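Local coordinates for endo-1,4-b-d-mannanase (Trichoderma reesei, PDB 1QNR), which hydrolyses internal beta-1,4-mannosidic linkages in mannan chains, as a family 5 glycoside hydrolase with a TIM-barrel catalytic domain, at residues V200-G212 against P217-N229. Residues are numbered along the deposited sequence; the frame is centred on the assembly and turned at random.
Sequences VTLGDEGLGLSTG and PYTYGEGTDFAKN
G208 is packed against the backbone of 217-226 and is held at both its backbone N and its backbone O: its N donates to P217 O (3.1 Å, 162° at the hydrogen), while its O accepts from F226 N (2.9 Å), in the carbonyl plane. A side chain at G208 would clash with T224 O and the Y220 ring. One residue on, L209 N donates to Y218 O, tilted from that carbonyl's plane. L207 O takes T224 OG1 at 2.9 Å from above its plane; the threonine's chi1 of 60° sets the hydroxyl between backbone N and carbonyl carbon, where it also accepts a hydrogen bond from water 2, which in turn accepts one from L207 N. Water 1 donates to both L207 O and D204 OD2, and water 3 joins G208 O, D225 OD1 and A227 N at the start of the helix, so buried backbone groups are satisfied partly through solvent. At the outer end, S210 OG and Y220 OH share a 2.7 Å hydrogen bond in which either could be the donor, with OG at the edge of the Y220 ring. G212 CA sits over the Y218 ring, 3.5 Å from its centroid and 11° off the normal, a CH-pi contact; an alanine in place of Y218 would probably leave G212 without this platform and T260 OG1 without its hydroxyl partner. The long loop after barrel strand 199-201 thus folds back on itself before helix 226-230. Helix 253-267 packs against L209 and P217, with the H261 and F226 rings packed edge-to-face, and helix 178-194 touches T224 and N229; beside L207 and P217 lies W247 of helix 244-247.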
ATOM      1  N   VAL A 200      -0.705  -2.976 -11.526  1.00  7.93           N
ATOM      2  CA  VAL A 200       0.451  -2.307 -10.934  1.00  7.65           C
ATOM      3  C   VAL A 200       0.057  -0.855 -10.594  1.00  7.40           C
ATOM      4  O   VAL A 200      -0.630  -0.158 -11.336  1.00  7.99           O
ATOM      5  CB  VAL A 200       1.646  -2.327 -11.883  1.00  8.70           C
ATOM      6  CG1 VAL A 200       2.938  -1.696 -11.312  1.00  9.02           C
ATOM      7  CG2 VAL A 200       2.012  -3.773 -12.318  1.00  9.32           C
ATOM      8  N   THR A 201       0.576  -0.361  -9.423  1.00  6.90           N
ATOM      9  CA  THR A 201       0.278   1.006  -8.985  1.00  7.78           C
ATOM     10  C   THR A 201       1.528   1.593  -8.285  1.00  6.32           C
ATOM     11  O   THR A 201       2.471   0.851  -7.932  1.00  7.84           O
ATOM     12  CB  THR A 201      -0.963   1.053  -8.052  1.00  8.86           C
ATOM     13  OG1 THR A 201      -1.391   2.434  -7.855  1.00  9.45           O
ATOM     14  CG2 THR A 201      -0.653   0.404  -6.722  1.00  8.29           C
ATOM     15  N   LEU A 202       1.596   2.915  -8.100  1.00  8.32           N
ATOM     16  CA  LEU A 202       2.785   3.561  -7.567  1.00  8.42           C
ATOM     17  C   LEU A 202       2.883   3.492  -6.017  1.00  7.08           C
ATOM     18  O   LEU A 202       4.025   3.210  -5.562  1.00  8.08           O
ATOM     19  CB  LEU A 202       2.776   5.050  -8.039  1.00  9.45           C
ATOM     20  CG  LEU A 202       3.966   5.932  -7.577  1.00  8.73           C
ATOM     21  CD1 LEU A 202       5.330   5.326  -7.891  1.00  8.97           C
ATOM     22  CD2 LEU A 202       3.864   7.346  -8.227  1.00 10.07           C
ATOM     23  N   GLY A 203       1.791   3.712  -5.268  1.00  7.23           N
ATOM     24  CA  GLY A 203       1.911   3.759  -3.808  1.00  8.33           C
ATOM     25  C   GLY A 203       2.167   5.151  -3.220  1.00  8.03           C
ATOM     26  O   GLY A 203       2.449   5.242  -2.036  1.00  8.34           O
ATOM     27  N   ASP A 204       2.172   6.181  -4.065  1.00  8.51           N
ATOM     28  CA  ASP A 204       2.348   7.549  -3.541  1.00  8.69           C
ATOM     29  C   ASP A 204       1.150   8.023  -2.753  1.00  8.87           C
ATOM     30  O   ASP A 204       0.016   7.529  -2.775  1.00  8.83           O
ATOM     31  CB  ASP A 204       2.641   8.486  -4.752  1.00 10.39           C
ATOM     32  CG  ASP A 204       1.437   8.545  -5.662  1.00 12.15           C
ATOM     33  OD1 ASP A 204       0.969   7.469  -6.159  1.00 12.30           O
ATOM     34  OD2 ASP A 204       0.882   9.666  -5.915  1.00 15.86           O
ATOM     35  N   GLU A 205       1.458   9.116  -1.998  1.00  8.94           N
ATOM     36  CA  GLU A 205       0.441   9.804  -1.160  1.00  7.41           C
ATOM     37  C   GLU A 205      -0.554  10.663  -1.900  1.00  7.29           C
ATOM     38  O   GLU A 205      -1.559  11.187  -1.345  1.00  8.39           O
ATOM     39  CB  GLU A 205       1.179  10.628  -0.126  1.00  8.38           C
ATOM     40  CG  GLU A 205       2.077   9.800   0.834  1.00  9.19           C
ATOM     41  CD  GLU A 205       3.095  10.729   1.524  1.00 10.01           C
ATOM     42  OE1 GLU A 205       4.132  10.895   0.811  1.00 11.71           O
ATOM     43  OE2 GLU A 205       2.912  11.326   2.628  1.00 13.63           O
ATOM     44  N   GLY A 206      -0.237  11.005  -3.200  1.00  8.21           N
ATOM     45  CA  GLY A 206      -1.064  11.916  -3.977  1.00  9.83           C
ATOM     46  C   GLY A 206      -0.575  13.375  -3.968  1.00  8.90           C
ATOM     47  O   GLY A 206      -1.341  14.260  -4.414  1.00  9.63           O
ATOM     48  N   LEU A 207       0.598  13.645  -3.392  1.00  9.02           N
ATOM     49  CA  LEU A 207       1.021  15.051  -3.269  1.00  8.22           C
ATOM     50  C   LEU A 207       1.254  15.626  -4.681  1.00  8.96           C
ATOM     51  O   LEU A 207       1.708  14.969  -5.619  1.00 10.15           O
ATOM     52  CB  LEU A 207       2.309  15.174  -2.427  1.00  8.79           C
ATOM     53  CG  LEU A 207       2.237  14.382  -1.069  1.00  9.48           C
ATOM     54  CD1 LEU A 207       3.592  14.570  -0.319  1.00 10.04           C
ATOM     55  CD2 LEU A 207       1.082  14.830  -0.175  1.00 10.74           C
ATOM     56  N   GLY A 208       0.992  16.943  -4.808  1.00  9.00           N
ATOM     57  CA  GLY A 208       1.268  17.701  -6.038  1.00  9.61           C
ATOM     58  C   GLY A 208       0.093  17.699  -6.971  1.00  9.03           C
ATOM     59  O   GLY A 208      -0.009  16.819  -7.880  1.00 10.41           O
ATOM     60  N   LEU A 209      -0.877  18.609  -6.835  1.00 10.21           N
ATOM     61  CA  LEU A 209      -2.111  18.630  -7.680  1.00 10.20           C
ATOM     62  C   LEU A 209      -2.630  20.063  -7.663  1.00 13.42           C
ATOM     63  O   LEU A 209      -2.920  20.625  -6.596  1.00 13.89           O
ATOM     64  CB  LEU A 209      -3.087  17.550  -7.125  1.00 10.67           C
ATOM     65  CG  LEU A 209      -4.411  17.399  -7.863  1.00 10.60           C
ATOM     66  CD1 LEU A 209      -4.287  17.090  -9.330  1.00 12.46           C
ATOM     67  CD2 LEU A 209      -5.351  16.439  -7.139  1.00 12.56           C
ATOM     68  N   SER A 210      -2.829  20.632  -8.876  1.00 12.01           N
ATOM     69  CA  SER A 210      -3.069  22.108  -8.934  1.00 12.94           C
ATOM     70  C   SER A 210      -4.520  22.493  -8.847  1.00 13.76           C
ATOM     71  O   SER A 210      -4.819  23.727  -8.874  1.00 15.81           O
ATOM     72  CB  SER A 210      -2.445  22.632 -10.252  1.00 14.35           C
ATOM     73  OG  SER A 210      -0.976  22.517 -10.211  1.00 15.08           O
ATOM     74  N   THR A 211      -5.476  21.604  -8.650  1.00 13.98           N
ATOM     75  CA  THR A 211      -6.907  21.913  -8.580  1.00 13.66           C
ATOM     76  C   THR A 211      -7.437  22.044  -7.148  1.00 14.44           C
ATOM     77  O   THR A 211      -8.653  22.204  -6.924  1.00 16.41           O
ATOM     78  CB  THR A 211      -7.683  20.757  -9.234  1.00 15.07           C
ATOM     79  OG1 THR A 211      -7.225  19.494  -8.648  1.00 13.92           O
ATOM     80  CG2 THR A 211      -7.460  20.662 -10.735  1.00 15.66           C
ATOM     81  N   GLY A 212      -6.521  22.104  -6.165  1.00 14.96           N
ATOM     82  CA  GLY A 212      -6.854  22.229  -4.766  1.00 17.82           C
ATOM     83  C   GLY A 212      -6.840  23.693  -4.271  1.00 17.00           C
ATOM     84  O   GLY A 212      -7.004  24.640  -5.064  1.00 18.38           O
ATOM     85  N   PRO A 217       0.194  19.992   0.965  1.00 11.27           N
ATOM     86  CA  PRO A 217       0.109  18.722   0.231  1.00 11.11           C
ATOM     87  C   PRO A 217      -0.198  18.937  -1.246  1.00 10.43           C
ATOM     88  O   PRO A 217       0.100  17.993  -2.039  1.00 10.15           O
ATOM     89  CB  PRO A 217      -1.055  18.003   0.962  1.00  9.81           C
ATOM     90  CG  PRO A 217      -0.975  18.582   2.381  1.00 11.88           C
ATOM     91  CD  PRO A 217      -0.694  20.063   2.136  1.00 11.55           C
ATOM     92  N   TYR A 218      -0.913  20.009  -1.668  1.00 10.66           N
ATOM     93  CA  TYR A 218      -1.130  20.229  -3.108  1.00 11.63           C
ATOM     94  C   TYR A 218       0.118  20.814  -3.830  1.00 10.34           C
ATOM     95  O   TYR A 218       0.041  20.807  -5.064  1.00 12.05           O
ATOM     96  CB  TYR A 218      -2.314  21.212  -3.250  1.00 11.31           C
ATOM     97  CG  TYR A 218      -3.745  20.656  -2.935  1.00 11.32           C
ATOM     98  CD1 TYR A 218      -4.248  19.690  -3.828  1.00 10.24           C
ATOM     99  CD2 TYR A 218      -4.489  21.081  -1.859  1.00 10.79           C
ATOM    100  CE1 TYR A 218      -5.538  19.188  -3.585  1.00 12.36           C
ATOM    101  CE2 TYR A 218      -5.790  20.604  -1.623  1.00 11.40           C
ATOM    102  CZ  TYR A 218      -6.266  19.615  -2.506  1.00 12.16           C
ATOM    103  OH  TYR A 218      -7.586  19.133  -2.292  1.00 13.24           O
ATOM    104  N   THR A 219       1.099  21.322  -3.094  1.00 11.40           N
ATOM    105  CA  THR A 219       2.246  21.951  -3.820  1.00 11.81           C
ATOM    106  C   THR A 219       3.227  20.894  -4.295  1.00 12.73           C
ATOM    107  O   THR A 219       2.985  19.675  -4.089  1.00 11.79           O
ATOM    108  CB  THR A 219       2.937  23.007  -2.925  1.00 13.03           C
ATOM    109  OG1 THR A 219       2.030  24.064  -2.521  0.50 17.80           O
ATOM    110  CG2 THR A 219       4.108  23.708  -3.574  0.50 17.16           C
ATOM    111  N   TYR A 220       4.361  21.282  -4.866  1.00 13.82           N
ATOM    112  CA  TYR A 220       5.303  20.393  -5.550  1.00 12.82           C
ATOM    113  C   TYR A 220       6.652  20.359  -4.873  1.00 15.52           C
ATOM    114  O   TYR A 220       7.726  20.381  -5.529  1.00 19.81           O
ATOM    115  CB  TYR A 220       5.407  20.798  -7.043  1.00 14.03           C
ATOM    116  CG  TYR A 220       4.085  20.628  -7.764  1.00 11.73           C
ATOM    117  CD1 TYR A 220       3.606  19.412  -8.256  1.00 10.02           C
ATOM    118  CD2 TYR A 220       3.196  21.730  -7.850  1.00 13.94           C
ATOM    119  CE1 TYR A 220       2.417  19.264  -8.916  1.00 12.36           C
ATOM    120  CE2 TYR A 220       1.957  21.588  -8.474  1.00 14.11           C
ATOM    121  CZ  TYR A 220       1.568  20.358  -8.995  1.00 14.22           C
ATOM    122  OH  TYR A 220       0.387  20.217  -9.679  1.00 14.76           O
ATOM    123  N   GLY A 221       6.736  20.289  -3.552  1.00 12.37           N
ATOM    124  CA  GLY A 221       7.975  20.219  -2.838  1.00 14.75           C
ATOM    125  C   GLY A 221       8.508  18.815  -2.516  1.00 11.12           C
ATOM    126  O   GLY A 221       9.590  18.691  -1.944  1.00 13.09           O
ATOM    127  N   GLU A 222       7.692  17.775  -2.831  1.00 11.23           N
ATOM    128  CA  GLU A 222       8.067  16.384  -2.480  1.00 10.86           C
ATOM    129  C   GLU A 222       8.370  15.569  -3.718  1.00 10.47           C
ATOM    130  O   GLU A 222       8.459  14.318  -3.612  1.00 10.79           O
ATOM    131  CB  GLU A 222       6.993  15.727  -1.582  1.00 10.51           C
ATOM    132  CG  GLU A 222       6.772  16.489  -0.254  1.00 11.51           C
ATOM    133  CD  GLU A 222       8.009  16.573   0.621  1.00 12.76           C
ATOM    134  OE1 GLU A 222       9.002  15.825   0.455  1.00 12.68           O
ATOM    135  OE2 GLU A 222       8.017  17.468   1.532  1.00 15.31           O
ATOM    136  N   GLY A 223       8.599  16.235  -4.876  1.00 11.53           N
ATOM    137  CA  GLY A 223       9.006  15.463  -6.059  1.00 13.64           C
ATOM    138  C   GLY A 223       7.914  14.707  -6.804  1.00 11.83           C
ATOM    139  O   GLY A 223       8.282  13.900  -7.690  1.00 12.90           O
ATOM    140  N   THR A 224       6.622  14.889  -6.414  1.00 11.29           N
ATOM    141  CA  THR A 224       5.570  14.118  -7.149  1.00  9.63           C
ATOM    142  C   THR A 224       4.529  15.026  -7.758  1.00  8.50           C
ATOM    143  O   THR A 224       4.261  16.117  -7.203  1.00 10.74           O
ATOM    144  CB  THR A 224       4.880  13.085  -6.203  1.00  9.57           C
ATOM    145  OG1 THR A 224       4.254  13.764  -5.081  1.00 10.50           O
ATOM    146  CG2 THR A 224       5.896  12.087  -5.603  1.00 11.90           C
ATOM    147  N   ASP A 225       4.059  14.652  -8.965  1.00 10.32           N
ATOM    148  CA  ASP A 225       2.996  15.364  -9.687  1.00 10.74           C
ATOM    149  C   ASP A 225       1.913  14.298  -9.932  1.00 10.08           C
ATOM    150  O   ASP A 225       2.128  13.391 -10.752  1.00 10.67           O
ATOM    151  CB  ASP A 225       3.591  15.952 -10.982  1.00 11.68           C
ATOM    152  CG  ASP A 225       2.576  16.751 -11.794  1.00 15.49           C
ATOM    153  OD1 ASP A 225       1.407  16.351 -11.891  1.00 16.54           O
ATOM    154  OD2 ASP A 225       2.930  17.824 -12.379  1.00 17.17           O
ATOM    155  N   PHE A 226       0.818  14.380  -9.173  1.00  9.07           N
ATOM    156  CA  PHE A 226      -0.212  13.325  -9.243  1.00  9.11           C
ATOM    157  C   PHE A 226      -0.774  13.087 -10.621  1.00 11.06           C
ATOM    158  O   PHE A 226      -0.868  11.910 -11.082  1.00 11.38           O
ATOM    159  CB  PHE A 226      -1.381  13.633  -8.268  1.00 11.23           C
ATOM    160  CG  PHE A 226      -2.362  12.497  -8.157  1.00  8.82           C
ATOM    161  CD1 PHE A 226      -1.986  11.340  -7.462  1.00  9.31           C
ATOM    162  CD2 PHE A 226      -3.639  12.602  -8.698  1.00  9.42           C
ATOM    163  CE1 PHE A 226      -2.909  10.309  -7.296  1.00  9.18           C
ATOM    164  CE2 PHE A 226      -4.546  11.521  -8.553  1.00 10.25           C
ATOM    165  CZ  PHE A 226      -4.166  10.342  -7.872  1.00  8.94           C
ATOM    166  N   ALA A 227      -1.135  14.183 -11.324  1.00 11.27           N
ATOM    167  CA  ALA A 227      -1.676  14.019 -12.684  1.00 12.44           C
ATOM    168  C   ALA A 227      -0.678  13.423 -13.676  1.00 13.44           C
ATOM    169  O   ALA A 227      -1.054  12.574 -14.526  1.00 17.35           O
ATOM    170  CB  ALA A 227      -2.269  15.334 -13.186  1.00 14.91           C
ATOM    171  N   LYS A 228       0.592  13.795 -13.583  1.00 12.32           N
ATOM    172  CA  LYS A 228       1.624  13.230 -14.453  1.00 12.85           C
ATOM    173  C   LYS A 228       1.813  11.724 -14.159  1.00 13.14           C
ATOM    174  O   LYS A 228       1.954  10.876 -15.051  1.00 15.87           O
ATOM    175  CB  LYS A 228       2.992  13.933 -14.329  1.00 13.75           C
ATOM    176  CG  LYS A 228       2.954  15.304 -15.054  1.00 17.26           C
ATOM    177  CD  LYS A 228       4.366  15.902 -15.075  1.00 22.39           C
ATOM    178  CE  LYS A 228       4.272  17.251 -15.820  1.00 26.90           C
ATOM    179  NZ  LYS A 228       5.656  17.807 -16.047  1.00 30.52           N
ATOM    180  N   ASN A 229       1.799  11.333 -12.866  1.00 10.91           N
ATOM    181  CA  ASN A 229       2.026   9.951 -12.518  1.00 11.85           C
ATOM    182  C   ASN A 229       0.870   9.057 -12.991  1.00 12.71           C
ATOM    183  O   ASN A 229       1.150   7.937 -13.532  1.00 12.14           O
ATOM    184  CB  ASN A 229       2.245   9.766 -11.005  1.00 11.41           C
ATOM    185  CG  ASN A 229       3.509  10.389 -10.482  1.00 10.38           C
ATOM    186  OD1 ASN A 229       4.518  10.522 -11.206  1.00 12.33           O
ATOM    187  ND2 ASN A 229       3.574  10.774  -9.170  1.00 11.83           N
TER
HETATM  188  O   HOH W   1       1.612  12.152  -6.774  1.00 16.09           O
HETATM  189  O   HOH W   2       2.930  11.830  -3.351  1.00  9.90           O
HETATM  190  O   HOH W   3      -0.788  16.970 -10.526  1.00 12.91           O
HETATM  191  O   HOH W   4      -2.177  19.232 -11.347  1.00 16.26           O